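Local coordinates for restriction endonuclease EcoP15I, restriction subunit (Escherichia coli, PDB 4ZCF), which recognises paired, inversely oriented CAGCAG sites together with the Mod subunit and, as an ATP-binding helicase-like endonuclease, cuts DNA 25-27 base pairs downstream of one site, at residues K279-D287 with L370-E381. Residues are numbered along the deposited sequence; the frame is centred on the assembly and turned at random.
Sequences KGIDAYIED and LADNMMRKAVKE
E286, just past strand 280-285, meets the helix segment 370-381 along its whole side chain, a worked example of how an acidic residue can serve both as packing surface and as charge partner. Its aliphatic part lies obliquely against M374, with CB of E286 3.6 Å from CG of M374, while CD1 of L370 comes to 3.4 Å from the backbone O of E286 and 3.9 Å from CG of E286. With CG anti to the backbone N (chi1 169°) and the chain bent at the next bond, the carboxylate is carried over N373, where OE2 of E286 lies 3.3 Å from CB of N373. One helical turn on, K377 reaches back, and its NZ forms a long salt bridge, 3.8 Å, with OE1 of E286. Cut back to an alanine, E286 would probably leave the ammonium of K377 without this acidic mate and a gap where its CG and carboxylate met L370, M374 and N373. The lysine has a second neighbour in Y284: its CE lies 3.9 Å from CB of Y284 and passes obliquely by the ring. OE1 of E381 is 3.9 Å from OH of Y284. The Y284 ring also stacks on Y557 of strand 553-558, which A378 and E381 touch as well. Strand and helix run roughly antiparallel, at 149°, their axes 10.8 Å apart at closest approach. Helix 368-389, on the way from strand 280-285 to strand 399-404, packs on this parallel sheet (order 3-4-2-5-6-1-7), as in the second RecA-like domain of superfamily 2 helicases.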
loop_
_atom_site.group_PDB
_atom_site.type_symbol
_atom_site.label_atom_id
_atom_site.label_comp_id
_atom_site.label_asym_id
_atom_site.label_seq_id
_atom_site.Cartn_x
_atom_site.Cartn_y
_atom_site.Cartn_z
ATOM N N LYS C 279 11.166 16.524 39.359
ATOM C CA LYS C 279 10.335 16.561 40.577
ATOM C C LYS C 279 11.002 15.773 41.721
ATOM O O LYS C 279 11.673 14.770 41.471
ATOM C CB LYS C 279 8.955 15.933 40.325
ATOM C CG LYS C 279 8.022 16.694 39.408
ATOM C CD LYS C 279 6.622 16.124 39.578
ATOM C CE LYS C 279 5.714 16.423 38.417
ATOM N NZ LYS C 279 5.487 15.228 37.566
ATOM N N GLY C 280 10.782 16.217 42.957
ATOM C CA GLY C 280 11.272 15.527 44.145
ATOM C C GLY C 280 10.365 14.354 44.466
ATOM O O GLY C 280 9.273 14.252 43.892
ATOM N N ILE C 281 10.790 13.451 45.368
ATOM C CA ILE C 281 9.955 12.284 45.696
ATOM C C ILE C 281 9.360 12.336 47.107
ATOM O O ILE C 281 10.059 12.709 48.048
ATOM C CB ILE C 281 10.672 10.921 45.420
ATOM C CG1 ILE C 281 11.605 10.955 44.174
ATOM C CG2 ILE C 281 9.680 9.734 45.400
ATOM C CD1 ILE C 281 10.907 11.007 42.760
ATOM N N ASP C 282 8.081 11.918 47.245
ATOM C CA ASP C 282 7.358 11.815 48.515
ATOM C C ASP C 282 6.736 10.424 48.633
ATOM O O ASP C 282 5.609 10.190 48.183
ATOM C CB ASP C 282 6.327 12.946 48.688
ATOM C CG ASP C 282 6.934 14.293 49.045
ATOM O OD1 ASP C 282 7.982 14.314 49.735
ATOM O OD2 ASP C 282 6.354 15.328 48.648
ATOM N N ALA C 283 7.513 9.489 49.209
ATOM C CA ALA C 283 7.145 8.085 49.364
ATOM C C ALA C 283 6.167 7.782 50.499
ATOM O O ALA C 283 6.320 8.305 51.607
ATOM C CB ALA C 283 8.388 7.240 49.507
ATOM N N TYR C 284 5.167 6.911 50.203
ATOM C CA TYR C 284 4.120 6.443 51.118
ATOM C C TYR C 284 4.157 4.921 51.230
ATOM O O TYR C 284 3.924 4.233 50.229
ATOM C CB TYR C 284 2.727 6.886 50.645
ATOM C CG TYR C 284 2.498 8.378 50.674
ATOM C CD1 TYR C 284 1.993 9.004 51.812
ATOM C CD2 TYR C 284 2.747 9.164 49.553
ATOM C CE1 TYR C 284 1.766 10.379 51.841
ATOM C CE2 TYR C 284 2.520 10.541 49.568
ATOM C CZ TYR C 284 2.019 11.142 50.711
ATOM O OH TYR C 284 1.796 12.502 50.730
ATOM N N ILE C 285 4.441 4.400 52.445
ATOM C CA ILE C 285 4.501 2.960 52.729
ATOM C C ILE C 285 3.199 2.533 53.440
ATOM O O ILE C 285 2.990 2.889 54.605
ATOM C CB ILE C 285 5.763 2.578 53.555
ATOM C CG1 ILE C 285 7.021 3.479 53.300
ATOM C CG2 ILE C 285 6.049 1.083 53.528
ATOM C CD1 ILE C 285 7.782 3.392 51.960
ATOM N N GLU C 286 2.328 1.776 52.740
ATOM C CA GLU C 286 1.034 1.326 53.275
ATOM C C GLU C 286 1.091 -0.053 53.966
ATOM O O GLU C 286 1.387 -1.056 53.318
ATOM C CB GLU C 286 -0.056 1.400 52.180
ATOM C CG GLU C 286 -1.388 0.729 52.499
ATOM C CD GLU C 286 -2.329 1.482 53.421
ATOM O OE1 GLU C 286 -2.683 2.641 53.101
ATOM O OE2 GLU C 286 -2.786 0.874 54.416
ATOM N N ASP C 287 0.776 -0.087 55.280
ATOM C CA ASP C 287 0.747 -1.305 56.097
ATOM C C ASP C 287 -0.689 -1.628 56.523
ATOM O O ASP C 287 -1.611 -1.594 55.706
ATOM C CB ASP C 287 1.650 -1.148 57.332
ATOM C CG ASP C 287 2.174 -2.455 57.905
ATOM O OD1 ASP C 287 1.346 -3.286 58.358
ATOM O OD2 ASP C 287 3.412 -2.622 57.961
ATOM N N LEU C 370 -5.763 -3.802 51.991
ATOM C CA LEU C 370 -4.484 -3.114 51.737
ATOM C C LEU C 370 -4.548 -2.205 50.495
ATOM O O LEU C 370 -4.093 -1.059 50.543
ATOM C CB LEU C 370 -3.353 -4.166 51.588
ATOM C CG LEU C 370 -1.982 -3.705 51.059
ATOM C CD1 LEU C 370 -1.134 -3.102 52.163
ATOM C CD2 LEU C 370 -1.237 -4.863 50.416
ATOM N N ALA C 371 -5.081 -2.711 49.403
ATOM C CA ALA C 371 -5.313 -1.886 48.235
ATOM C C ALA C 371 -6.321 -0.789 48.449
ATOM O O ALA C 371 -6.104 0.334 48.068
ATOM C CB ALA C 371 -5.752 -2.759 47.088
ATOM N N ASP C 372 -7.415 -1.123 49.100
ATOM C CA ASP C 372 -8.547 -0.240 49.203
ATOM C C ASP C 372 -8.048 0.926 49.967
ATOM O O ASP C 372 -8.546 2.018 49.859
ATOM C CB ASP C 372 -9.657 -0.911 49.981
ATOM C CG ASP C 372 -11.001 -0.558 49.466
ATOM O OD1 ASP C 372 -11.053 0.107 48.423
ATOM O OD2 ASP C 372 -11.999 -0.926 50.108
ATOM N N ASN C 373 -7.093 0.625 50.820
ATOM C CA ASN C 373 -6.479 1.591 51.731
ATOM C C ASN C 373 -5.527 2.504 50.952
ATOM O O ASN C 373 -5.565 3.724 51.135
ATOM C CB ASN C 373 -5.736 0.864 52.856
ATOM C CG ASN C 373 -5.905 1.481 54.225
ATOM O OD1 ASN C 373 -5.333 2.532 54.538
ATOM N ND2 ASN C 373 -6.648 0.805 55.093
ATOM N N MET C 374 -4.690 1.911 50.071
ATOM C CA MET C 374 -3.722 2.615 49.218
ATOM C C MET C 374 -4.425 3.576 48.244
ATOM O O MET C 374 -3.978 4.711 48.076
ATOM C CB MET C 374 -2.863 1.600 48.442
ATOM C CG MET C 374 -1.408 1.616 48.837
ATOM S SD MET C 374 -0.343 0.618 47.768
ATOM C CE MET C 374 -0.847 -1.052 48.261
ATOM N N MET C 375 -5.532 3.110 47.627
ATOM C CA MET C 375 -6.358 3.848 46.671
ATOM C C MET C 375 -7.090 5.026 47.327
ATOM O O MET C 375 -7.122 6.113 46.748
ATOM C CB MET C 375 -7.334 2.893 45.975
ATOM C CG MET C 375 -8.224 3.569 44.954
ATOM S SD MET C 375 -9.193 2.403 43.977
ATOM C CE MET C 375 -10.440 1.900 45.198
ATOM N N ARG C 376 -7.661 4.811 48.530
ATOM C CA ARG C 376 -8.359 5.831 49.323
ATOM C C ARG C 376 -7.399 6.969 49.708
ATOM O O ARG C 376 -7.749 8.138 49.549
ATOM C CB ARG C 376 -8.959 5.190 50.584
ATOM C CG ARG C 376 -9.994 6.047 51.315
ATOM C CD ARG C 376 -10.743 5.257 52.378
ATOM N NE ARG C 376 -9.863 4.771 53.448
ATOM C CZ ARG C 376 -9.543 3.493 53.642
ATOM N NH1 ARG C 376 -10.028 2.549 52.842
ATOM N NH2 ARG C 376 -8.739 3.149 54.640
ATOM N N LYS C 377 -6.187 6.611 50.192
ATOM C CA LYS C 377 -5.118 7.524 50.603
ATOM C C LYS C 377 -4.627 8.433 49.440
ATOM O O LYS C 377 -4.450 9.633 49.652
ATOM C CB LYS C 377 -3.965 6.715 51.226
ATOM C CG LYS C 377 -2.949 7.533 52.022
ATOM C CD LYS C 377 -2.031 6.637 52.864
ATOM C CE LYS C 377 -0.820 6.104 52.126
ATOM N NZ LYS C 377 0.044 5.280 53.013
ATOM N N ALA C 378 -4.438 7.864 48.219
ATOM C CA ALA C 378 -3.999 8.602 47.018
ATOM C C ALA C 378 -5.064 9.574 46.522
ATOM O O ALA C 378 -4.718 10.643 46.022
ATOM C CB ALA C 378 -3.616 7.636 45.903
ATOM N N VAL C 379 -6.356 9.203 46.656
ATOM C CA VAL C 379 -7.482 10.055 46.265
ATOM C C VAL C 379 -7.485 11.315 47.152
ATOM O O VAL C 379 -7.436 12.428 46.624
ATOM C CB VAL C 379 -8.837 9.288 46.275
ATOM C CG1 VAL C 379 -10.030 10.241 46.252
ATOM C CG2 VAL C 379 -8.919 8.297 45.118
ATOM N N LYS C 380 -7.460 11.127 48.494
ATOM C CA LYS C 380 -7.443 12.208 49.499
ATOM C C LYS C 380 -6.266 13.172 49.293
ATOM O O LYS C 380 -6.432 14.389 49.443
ATOM C CB LYS C 380 -7.411 11.623 50.912
ATOM N N GLU C 381 -5.093 12.618 48.919
ATOM C CA GLU C 381 -3.874 13.384 48.666
ATOM C C GLU C 381 -3.917 14.132 47.334
ATOM O O GLU C 381 -3.331 15.217 47.237
ATOM C CB GLU C 381 -2.615 12.506 48.795
ATOM C CG GLU C 381 -2.354 11.949 50.194
ATOM C CD GLU C 381 -2.463 12.916 51.358
ATOM O OE1 GLU C 381 -1.760 13.953 51.348
ATOM O OE2 GLU C 381 -3.265 12.638 52.280
#